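Local coordinates for putative gdp-fucose protein o-fucosyltransferase 1 (Caenorhabditis elegans, PDB 3ZY2) that is a putative protein O-fucosyltransferase of the GT-B clan that binds guanosine-5'-diphosphate in a pocket formed between its two parallel-sheet halves, at residues A215-N220 with T335-V340; A222-V227 with V329-S334. One frame throughout, in Å; residues are numbered along the deposited sequence.

Contact 1 of 2, residues A215-N220 with T335-V340; sequences AVHLRN and TFSHIV. With GDP (guanosine-5'-diphosphate), chain C.
H217 and S337 meet through the imidazole edge: ND1 lies 2.7 Å from S337 OG, near the ring plane, in a hydrogen bond. On the far side of the same ring, NE2 donates to N7 of GDP at 3.0 Å. H217 can span the two partners because its CG stands anti to the backbone N (chi1 -178°), sending the ring off strand 213-218 toward the start of helix 335-346. F336 crosses the histidine side chain at about a right angle. Its CD2 lies 3.4 Å from H217 NE2, over one imidazole face and displaced toward the rim, while the ring planes are inclined at 40°, too oblique for a stack or an edge-to-face pair. The phenyl ring also turns a face to the guanine, with CE2 3.5 Å from GDP C5. Two residues after the histidine, the R219 chain bends at chi2 and brings its guanidinium edge-on to the beta phosphate; NE reaches O1B at 2.8 Å in a nearly straight bond (168°), and NH2 reaches O3B at 2.8 Å. T335 closes round the third terminal oxygen, O2B, with its backbone N at 3.0 Å and its hydroxyl OG1. Strand end and helix start thus share one nucleotide, the arrangement expected of the C-terminal Rossmann-like domain of a GT-B fold. Beyond the pair, D288 and D221 form salt bridges with R219 NH1, and S337 OG also bonds to N331 N. With ND1 and NE2 both engaged, the imidazole is fixed in rotation, and the cationic arginine together with the amide at the helix N terminus probably offsets the charge of the beta phosphate.

Contact 2 of 2, residues A222-V227 with V329-S334; sequences ADWVRV and VGNCVS. With GDP (guanosine-5'-diphosphate), chain C.
The six-membered end of the W224 indole does the tight packing against the bend at N331-S334. CH2 comes 3.6 Å from V333 CG1, an apolar contact reached obliquely, and lies 4.0 Å from S334 CB. Along the neighbouring rim, CZ2 is 3.5 Å from N331 OD1, which sits near the indole plane with the amide turned 80° from the ring. The tryptophan gets there with CG anti to its N (chi1 -176°), projecting inward from helix 222-229. N331 OD1 itself accepts from V333 N at 2.9 Å, the bond of an Asx turn, with the donor 16° off the carbonyl plane; this holds the amide oxygen beside the indole. The turn carries the chain from strand 327-330 to S334, the N-cap of helix 335-346; its OG caps S337 N and donates to O1B of GDP at 2.7 Å. This strand-turn-helix connection thereby edges the nucleotide pocket. C260 O serves as acceptor for both W224 NE1 and N331 ND2, tying the two polar groups to one outside carbonyl, and C332 is disulfide-bonded to C245. V227, partly exposed at the margin of the contact, packs on E111 of the second subunit. The outer side of the helix is looser: A222, D223, V225 and R226 are exposed and do not touch 329-334. There R226 NH2 bridges to D223 OD1, meeting it from above the carboxylate plane.

Of the four segments, the one on strand 213-218 comes first along the chain and runs on into helix 222-229; about a hundred residues later strand 327-330 leads into helix 335-346. Contact 1 joins strand 213-218 to helix 335-346, closing the outer loop of 114 residues, while contact 2 joins helix 222-229 to the turn that follows strand 327-330, closing an inner loop of 101 residues that lies wholly within the outer one, so the two nest rather than cross. The strands are parallel neighbours in one sheet, where A215 O lies 2.8 Å from V329 N, a probable hydrogen bond. With centres 9 Å apart, both contacts border GDP, bringing two strand-to-helix connections together at its pocket.

Contact 1 of 2, residues A215-N220 with T335-V340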
ATOM      1  N   ALA A 215      14.499  15.920  32.150  1.00 10.12           N
ATOM      2  CA  ALA A 215      13.465  14.906  31.851  1.00  9.93           C
ATOM      3  C   ALA A 215      14.044  13.876  30.921  1.00 10.60           C
ATOM      4  O   ALA A 215      14.739  14.245  29.950  1.00 11.59           O
ATOM      5  CB  ALA A 215      12.231  15.564  31.199  1.00 11.11           C
ATOM      6  N   VAL A 216      13.745  12.612  31.196  1.00 10.96           N
ATOM      7  CA  VAL A 216      14.267  11.502  30.370  1.00 11.38           C
ATOM      8  C   VAL A 216      13.128  10.600  29.929  1.00 11.75           C
ATOM      9  O   VAL A 216      12.188  10.375  30.683  1.00 11.75           O
ATOM     10  CB  VAL A 216      15.367  10.669  31.093  1.00 13.14           C
ATOM     11  CG1 VAL A 216      16.480  11.577  31.577  1.00 14.40           C
ATOM     12  CG2 VAL A 216      14.770   9.856  32.239  1.00 15.52           C
ATOM     13  N   HIS A 217      13.241  10.105  28.704  1.00 11.68           N
ATOM     14  CA  HIS A 217      12.337   9.094  28.169  1.00 12.21           C
ATOM     15  C   HIS A 217      13.028   7.746  28.113  1.00 12.52           C
ATOM     16  O   HIS A 217      14.034   7.590  27.428  1.00 12.95           O
ATOM     17  CB  HIS A 217      11.849   9.484  26.765  1.00 12.76           C
ATOM     18  CG  HIS A 217      10.876   8.500  26.195  1.00 12.28           C
ATOM     19  ND1 HIS A 217      10.884   8.102  24.872  1.00 12.76           N
ATOM     20  CD2 HIS A 217       9.866   7.813  26.795  1.00 10.81           C
ATOM     21  CE1 HIS A 217       9.915   7.218  24.685  1.00 11.69           C
ATOM     22  NE2 HIS A 217       9.287   7.020  25.836  1.00 13.26           N
ATOM     23  N   LEU A 218      12.512   6.793  28.898  1.00 12.98           N
ATOM     24  CA  LEU A 218      13.054   5.439  28.945  1.00 14.10           C
ATOM     25  C   LEU A 218      12.084   4.513  28.230  1.00 14.78           C
ATOM     26  O   LEU A 218      11.057   4.118  28.780  1.00 15.98           O
ATOM     27  CB  LEU A 218      13.275   4.986  30.395  1.00 13.71           C
ATOM     28  CG  LEU A 218      14.152   5.914  31.255  1.00 14.98           C
ATOM     29  CD1 LEU A 218      14.389   5.301  32.648  1.00 14.84           C
ATOM     30  CD2 LEU A 218      15.517   6.269  30.575  1.00 15.58           C
ATOM     31  N   ARG A 219      12.409   4.203  26.979  1.00 15.70           N
ATOM     32  CA  ARG A 219      11.612   3.292  26.176  1.00 17.23           C
ATOM     33  C   ARG A 219      12.247   1.921  26.377  1.00 18.75           C
ATOM     34  O   ARG A 219      13.375   1.669  25.929  1.00 19.67           O
ATOM     35  CB  ARG A 219      11.685   3.726  24.700  1.00 16.48           C
ATOM     36  CG  ARG A 219      10.768   2.934  23.766  1.00 15.88           C
ATOM     37  CD  ARG A 219       9.295   3.263  23.908  1.00 16.34           C
ATOM     38  NE  ARG A 219       8.586   2.783  22.721  1.00 16.28           N
ATOM     39  CZ  ARG A 219       8.058   1.575  22.593  1.00 18.02           C
ATOM     40  NH1 ARG A 219       8.115   0.707  23.595  1.00 20.08           N
ATOM     41  NH2 ARG A 219       7.447   1.232  21.473  1.00 20.18           N
ATOM     42  N   ASN A 220      11.547   1.040  27.083  1.00 20.73           N
ATOM     43  CA  ASN A 220      12.174  -0.215  27.490  1.00 22.29           C
ATOM     44  C   ASN A 220      11.282  -1.440  27.659  1.00 24.27           C
ATOM     45  O   ASN A 220      11.714  -2.412  28.275  1.00 25.20           O
ATOM     46  CB  ASN A 220      13.058  -0.027  28.745  1.00 22.93           C
ATOM     47  CG  ASN A 220      12.311   0.591  29.913  1.00 23.59           C
ATOM     48  OD1 ASN A 220      11.097   0.435  30.066  1.00 24.07           O
ATOM     49  ND2 ASN A 220      13.049   1.309  30.746  1.00 20.99           N
ATOM     50  N   THR A 335       9.542   7.400  18.119  1.00 12.52           N
ATOM     51  CA  THR A 335       8.714   8.502  17.612  1.00 12.49           C
ATOM     52  C   THR A 335       7.986   9.253  18.734  1.00 12.70           C
ATOM     53  O   THR A 335       7.518  10.377  18.534  1.00 12.36           O
ATOM     54  CB  THR A 335       7.675   8.068  16.556  1.00 12.51           C
ATOM     55  OG1 THR A 335       6.738   7.158  17.156  1.00 12.42           O
ATOM     56  CG2 THR A 335       8.373   7.411  15.376  1.00 14.23           C
ATOM     57  N   PHE A 336       7.884   8.621  19.905  1.00 10.92           N
ATOM     58  CA  PHE A 336       7.327   9.261  21.087  1.00 10.18           C
ATOM     59  C   PHE A 336       8.308  10.343  21.594  1.00 10.54           C
ATOM     60  O   PHE A 336       7.931  11.499  21.817  1.00 11.01           O
ATOM     61  CB  PHE A 336       7.021   8.162  22.112  1.00 10.92           C
ATOM     62  CG  PHE A 336       6.221   8.608  23.300  1.00 11.82           C
ATOM     63  CD1 PHE A 336       4.820   8.575  23.263  1.00 11.78           C
ATOM     64  CD2 PHE A 336       6.854   8.961  24.492  1.00 13.25           C
ATOM     65  CE1 PHE A 336       4.072   8.962  24.386  1.00 14.18           C
ATOM     66  CE2 PHE A 336       6.103   9.321  25.636  1.00 13.63           C
ATOM     67  CZ  PHE A 336       4.729   9.317  25.580  1.00 12.74           C
ATOM     68  N   SER A 337       9.588   9.971  21.726  1.00 10.22           N
ATOM     69  CA  SER A 337      10.637  10.972  21.982  1.00 10.64           C
ATOM     70  C   SER A 337      10.642  12.048  20.903  1.00 10.72           C
ATOM     71  O   SER A 337      10.926  13.214  21.203  1.00 10.24           O
ATOM     72  CB  SER A 337      12.036  10.337  22.069  1.00 11.25           C
ATOM     73  OG  SER A 337      12.350   9.889  23.394  1.00 11.98           O
ATOM     74  N   HIS A 338      10.313  11.666  19.659  1.00 10.91           N
ATOM     75  CA  HIS A 338      10.427  12.626  18.533  1.00 10.90           C
ATOM     76  C   HIS A 338       9.399  13.746  18.688  1.00 11.03           C
ATOM     77  O   HIS A 338       9.682  14.901  18.363  1.00 11.06           O
ATOM     78  CB  HIS A 338      10.286  11.896  17.186  1.00 11.44           C
ATOM     79  CG  HIS A 338      10.801  12.644  15.980  1.00 11.33           C
ATOM     80  ND1 HIS A 338      11.448  13.868  15.996  1.00 15.69           N
ATOM     81  CD2 HIS A 338      10.758  12.264  14.681  1.00  9.69           C
ATOM     82  CE1 HIS A 338      11.770  14.204  14.753  1.00 11.70           C
ATOM     83  NE2 HIS A 338      11.348  13.256  13.941  1.00 16.06           N
ATOM     84  N   ILE A 339       8.230  13.420  19.243  1.00  9.96           N
ATOM     85  CA  ILE A 339       7.245  14.457  19.582  1.00  9.83           C
ATOM     86  C   ILE A 339       7.898  15.517  20.483  1.00 10.72           C
ATOM     87  O   ILE A 339       7.787  16.721  20.226  1.00 11.77           O
ATOM     88  CB  ILE A 339       6.028  13.857  20.333  1.00  9.90           C
ATOM     89  CG1 ILE A 339       5.176  13.024  19.372  1.00 10.32           C
ATOM     90  CG2 ILE A 339       5.196  15.029  20.913  1.00 10.55           C
ATOM     91  CD1 ILE A 339       4.107  12.207  20.088  1.00 11.37           C
ATOM     92  N   VAL A 340       8.595  15.063  21.519  1.00 10.56           N
ATOM     93  CA  VAL A 340       9.208  15.989  22.473  1.00 10.48           C
ATOM     94  C   VAL A 340      10.296  16.817  21.780  1.00 10.71           C
ATOM     95  O   VAL A 340      10.358  18.031  21.967  1.00 11.42           O
ATOM     96  CB  VAL A 340       9.850  15.275  23.666  1.00 10.75           C
ATOM     97  CG1 VAL A 340      10.381  16.308  24.663  1.00 11.65           C
ATOM     98  CG2 VAL A 340       8.863  14.362  24.366  1.00 10.46           C
TER
HETATM   99  PB  GDP C1381       7.531   4.414  19.456  0.50 29.74           P
HETATM  100  O1B GDP C1381       8.129   4.798  20.759  0.50 17.02           O
HETATM  101  O2B GDP C1381       7.763   5.038  18.043  0.50 22.43           O
HETATM  102  O3B GDP C1381       6.600   3.055  19.488  0.50 23.19           O
HETATM  103  O3A GDP C1381       6.231   5.399  19.998  0.50 15.80           O
HETATM  104  PA  GDP C1381       4.568   5.178  19.629  0.50 25.82           P
HETATM  105  O1A GDP C1381       4.252   6.530  20.683  0.50 17.65           O
HETATM  106  O2A GDP C1381       4.107   5.092  18.386  0.50 10.46           O
HETATM  107  O5' GDP C1381       4.627   3.596  20.472  0.50 24.32           O
HETATM  108  C5' GDP C1381       4.802   4.120  21.639  0.50 20.91           C
HETATM  109  C4' GDP C1381       4.122   3.821  22.761  0.50 28.72           C
HETATM  110  O4' GDP C1381       4.288   3.073  23.898  0.50 28.48           O
HETATM  111  C3' GDP C1381       3.623   5.066  23.117  0.50 23.44           C
HETATM  112  O3' GDP C1381       2.159   5.840  22.594  0.50 21.22           O
HETATM  113  C2' GDP C1381       2.604   4.926  25.055  0.50 50.32           C
HETATM  114  O2' GDP C1381       1.427   4.349  24.701  0.50 20.56           O
HETATM  115  C1' GDP C1381       3.734   3.950  25.335  0.50 29.92           C
HETATM  116  N9  GDP C1381       4.723   4.663  25.741  0.50 25.66           N
HETATM  117  C8  GDP C1381       6.349   4.866  24.936  0.50 26.93           C
HETATM  118  N7  GDP C1381       6.634   5.646  25.929  0.50 30.98           N
HETATM  119  C5  GDP C1381       5.980   6.028  26.954  0.50 21.33           C
HETATM  120  C6  GDP C1381       5.922   6.961  28.419  0.50 26.25           C
HETATM  121  O6  GDP C1381       6.933   7.484  28.516  0.50 22.12           O
HETATM  122  N1  GDP C1381       4.940   6.788  28.827  0.50 22.09           N
HETATM  123  C2  GDP C1381       3.838   6.224  28.726  0.50 23.77           C
HETATM  124  N2  GDP C1381       3.001   6.200  29.268  0.50 19.79           N
HETATM  125  N3  GDP C1381       3.421   5.263  27.547  0.50 25.23           N
HETATM  126  C4  GDP C1381       4.607   5.255  26.725  0.50 22.66           C

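Contact 2 of 2, residues A222-V227 with V329-S334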
ATOM      1  N   ALA A 222       9.373  -5.008  26.487  1.00 28.41           N
ATOM      2  CA  ALA A 222       9.995  -6.193  25.885  1.00 30.18           C
ATOM      3  C   ALA A 222      10.049  -6.161  24.357  1.00 30.04           C
ATOM      4  O   ALA A 222      11.059  -6.557  23.768  1.00 30.15           O
ATOM      5  CB  ALA A 222       9.301  -7.462  26.371  1.00 31.39           C
ATOM      6  N   ASP A 223       8.969  -5.684  23.738  1.00 29.24           N
ATOM      7  CA  ASP A 223       8.867  -5.551  22.275  1.00 29.85           C
ATOM      8  C   ASP A 223       9.906  -4.583  21.716  1.00 28.35           C
ATOM      9  O   ASP A 223      10.365  -4.737  20.584  1.00 28.37           O
ATOM     10  CB  ASP A 223       7.477  -5.042  21.866  1.00 30.21           C
ATOM     11  CG  ASP A 223       6.390  -6.113  21.955  1.00 34.36           C
ATOM     12  OD1 ASP A 223       6.656  -7.254  22.419  1.00 39.80           O
ATOM     13  OD2 ASP A 223       5.245  -5.796  21.549  1.00 37.89           O
ATOM     14  N   TRP A 224      10.250  -3.568  22.502  1.00 26.85           N
ATOM     15  CA  TRP A 224      11.233  -2.575  22.069  1.00 25.31           C
ATOM     16  C   TRP A 224      12.625  -3.170  21.976  1.00 26.73           C
ATOM     17  O   TRP A 224      13.349  -2.945  21.010  1.00 25.22           O
ATOM     18  CB  TRP A 224      11.264  -1.397  23.041  1.00 24.21           C
ATOM     19  CG  TRP A 224      12.183  -0.288  22.604  1.00 21.89           C
ATOM     20  CD1 TRP A 224      13.428  -0.027  23.082  1.00 22.75           C
ATOM     21  CD2 TRP A 224      11.937   0.660  21.567  1.00 20.59           C
ATOM     22  NE1 TRP A 224      13.966   1.057  22.432  1.00 20.46           N
ATOM     23  CE2 TRP A 224      13.069   1.505  21.501  1.00 19.96           C
ATOM     24  CE3 TRP A 224      10.859   0.903  20.713  1.00 21.98           C
ATOM     25  CZ2 TRP A 224      13.154   2.571  20.605  1.00 19.17           C
ATOM     26  CZ3 TRP A 224      10.938   1.962  19.823  1.00 20.57           C
ATOM     27  CH2 TRP A 224      12.073   2.779  19.774  1.00 18.08           C
ATOM     28  N   VAL A 225      13.015  -3.917  23.000  1.00 28.33           N
ATOM     29  CA  VAL A 225      14.367  -4.464  23.017  1.00 31.50           C
ATOM     30  C   VAL A 225      14.552  -5.398  21.817  1.00 32.38           C
ATOM     31  O   VAL A 225      15.646  -5.490  21.258  1.00 33.71           O
ATOM     32  CB  VAL A 225      14.740  -5.130  24.376  1.00 32.53           C
ATOM     33  CG1 VAL A 225      14.322  -4.229  25.543  1.00 33.02           C
ATOM     34  CG2 VAL A 225      14.149  -6.536  24.514  1.00 35.49           C
ATOM     35  N   ARG A 226      13.463  -6.038  21.403  1.00 33.51           N
ATOM     36  CA  ARG A 226      13.484  -6.913  20.233  1.00 34.93           C
ATOM     37  C   ARG A 226      13.610  -6.145  18.913  1.00 34.55           C
ATOM     38  O   ARG A 226      14.335  -6.576  18.017  1.00 35.12           O
ATOM     39  CB  ARG A 226      12.281  -7.860  20.223  1.00 35.79           C
ATOM     40  CG  ARG A 226      12.327  -8.921  21.330  1.00 38.67           C
ATOM     41  CD  ARG A 226      11.322 -10.044  21.083  1.00 42.41           C
ATOM     42  NE  ARG A 226      10.057  -9.519  20.571  1.00 43.73           N
ATOM     43  CZ  ARG A 226       8.978  -9.264  21.309  1.00 45.31           C
ATOM     44  NH1 ARG A 226       8.971  -9.500  22.618  1.00 45.91           N
ATOM     45  NH2 ARG A 226       7.890  -8.779  20.721  1.00 45.91           N
ATOM     46  N   VAL A 227      12.903  -5.020  18.803  1.00 33.57           N
ATOM     47  CA  VAL A 227      13.058  -4.086  17.685  1.00 33.23           C
ATOM     48  C   VAL A 227      14.528  -3.660  17.508  1.00 32.83           C
ATOM     49  O   VAL A 227      15.080  -3.703  16.398  1.00 33.43           O
ATOM     50  CB  VAL A 227      12.113  -2.856  17.873  1.00 32.50           C
ATOM     51  CG1 VAL A 227      12.540  -1.639  17.040  1.00 33.27           C
ATOM     52  CG2 VAL A 227      10.669  -3.246  17.572  1.00 34.08           C
ATOM     53  N   VAL A 329      16.444  14.407  27.710  1.00 11.70           N
ATOM     54  CA  VAL A 329      17.260  13.313  27.120  1.00 12.19           C
ATOM     55  C   VAL A 329      16.301  12.240  26.633  1.00 11.86           C
ATOM     56  O   VAL A 329      15.599  11.614  27.438  1.00 12.55           O
ATOM     57  CB  VAL A 329      18.295  12.704  28.101  1.00 12.16           C
ATOM     58  CG1 VAL A 329      19.263  11.766  27.338  1.00 14.20           C
ATOM     59  CG2 VAL A 329      19.086  13.794  28.809  1.00 14.73           C
ATOM     60  N   GLY A 330      16.251  12.044  25.317  1.00 12.37           N
ATOM     61  CA  GLY A 330      15.318  11.083  24.741  1.00 12.02           C
ATOM     62  C   GLY A 330      15.950   9.847  24.157  1.00 12.59           C
ATOM     63  O   GLY A 330      17.175   9.658  24.259  1.00 13.31           O
ATOM     64  N   ASN A 331      15.088   9.045  23.544  1.00 12.24           N
ATOM     65  CA  ASN A 331      15.495   7.879  22.781  1.00 14.37           C
ATOM     66  C   ASN A 331      15.383   8.240  21.315  1.00 14.20           C
ATOM     67  O   ASN A 331      14.299   8.556  20.823  1.00 14.93           O
ATOM     68  CB  ASN A 331      14.584   6.708  23.116  1.00 14.36           C
ATOM     69  CG  ASN A 331      15.026   5.456  22.442  1.00 15.59           C
ATOM     70  OD1 ASN A 331      15.044   5.395  21.213  1.00 16.77           O
ATOM     71  ND2 ASN A 331      15.440   4.461  23.223  1.00 16.49           N
ATOM     72  N   CYS A 332      16.514   8.202  20.626  1.00 16.14           N
ATOM     73  CA  CYS A 332      16.562   8.660  19.251  1.00 16.66           C
ATOM     74  C   CYS A 332      15.674   7.869  18.296  1.00 16.11           C
ATOM     75  O   CYS A 332      15.215   8.408  17.285  1.00 16.09           O
ATOM     76  CB  CYS A 332      17.989   8.600  18.772  1.00 18.76           C
ATOM     77  SG  CYS A 332      18.110   9.092  17.058  1.00 22.06           S
ATOM     78  N   VAL A 333      15.449   6.595  18.588  1.00 15.62           N
ATOM     79  CA  VAL A 333      14.651   5.758  17.679  1.00 15.79           C
ATOM     80  C   VAL A 333      13.146   5.957  17.899  1.00 14.57           C
ATOM     81  O   VAL A 333      12.325   5.746  17.017  1.00 15.28           O
ATOM     82  CB  VAL A 333      15.067   4.248  17.793  1.00 16.54           C
ATOM     83  CG1 VAL A 333      14.223   3.368  16.884  1.00 18.56           C
ATOM     84  CG2 VAL A 333      16.529   4.107  17.485  1.00 18.07           C
ATOM     85  N   SER A 334      12.772   6.404  19.083  1.00 13.99           N
ATOM     86  CA  SER A 334      11.360   6.457  19.416  1.00 12.81           C
ATOM     87  C   SER A 334      10.646   7.665  18.805  1.00 12.49           C
ATOM     88  O   SER A 334      11.050   8.834  19.016  1.00 12.01           O
ATOM     89  CB  SER A 334      11.207   6.485  20.924  1.00 13.23           C
ATOM     90  OG  SER A 334       9.869   6.735  21.282  1.00 12.54           O
TER
HETATM   91  PB  GDP C1381       7.531   4.414  19.456  0.50 29.74           P
HETATM   92  O1B GDP C1381       8.129   4.798  20.759  0.50 17.02           O
HETATM   93  O2B GDP C1381       7.763   5.038  18.043  0.50 22.43           O
HETATM   94  O3B GDP C1381       6.600   3.055  19.488  0.50 23.19           O
HETATM   95  O3A GDP C1381       6.231   5.399  19.998  0.50 15.80           O
HETATM   96  PA  GDP C1381       4.568   5.178  19.629  0.50 25.82           P
HETATM   97  O1A GDP C1381       4.252   6.530  20.683  0.50 17.65           O
HETATM   98  O2A GDP C1381       4.107   5.092  18.386  0.50 10.46           O
HETATM   99  O5' GDP C1381       4.627   3.596  20.472  0.50 24.32           O
HETATM  100  C5' GDP C1381       4.802   4.120  21.639  0.50 20.91           C
HETATM  101  C4' GDP C1381       4.122   3.821  22.761  0.50 28.72           C
HETATM  102  O4' GDP C1381       4.288   3.073  23.898  0.50 28.48           O
HETATM  103  C3' GDP C1381       3.623   5.066  23.117  0.50 23.44           C
HETATM  104  O3' GDP C1381       2.159   5.840  22.594  0.50 21.22           O
HETATM  105  C2' GDP C1381       2.604   4.926  25.055  0.50 50.32           C
HETATM  106  O2' GDP C1381       1.427   4.349  24.701  0.50 20.56           O
HETATM  107  C1' GDP C1381       3.734   3.950  25.335  0.50 29.92           C
HETATM  108  N9  GDP C1381       4.723   4.663  25.741  0.50 25.66           N
HETATM  109  C8  GDP C1381       6.349   4.866  24.936  0.50 26.93           C
HETATM  110  N7  GDP C1381       6.634   5.646  25.929  0.50 30.98           N
HETATM  111  C5  GDP C1381       5.980   6.028  26.954  0.50 21.33           C
HETATM  112  C6  GDP C1381       5.922   6.961  28.419  0.50 26.25           C
HETATM  113  O6  GDP C1381       6.933   7.484  28.516  0.50 22.12           O
HETATM  114  N1  GDP C1381       4.940   6.788  28.827  0.50 22.09           N
HETATM  115  C2  GDP C1381       3.838   6.224  28.726  0.50 23.77           C
HETATM  116  N2  GDP C1381       3.001   6.200  29.268  0.50 19.79           N
HETATM  117  N3  GDP C1381       3.421   5.263  27.547  0.50 25.23           N
HETATM  118  C4  GDP C1381       4.607   5.255  26.725  0.50 22.66           C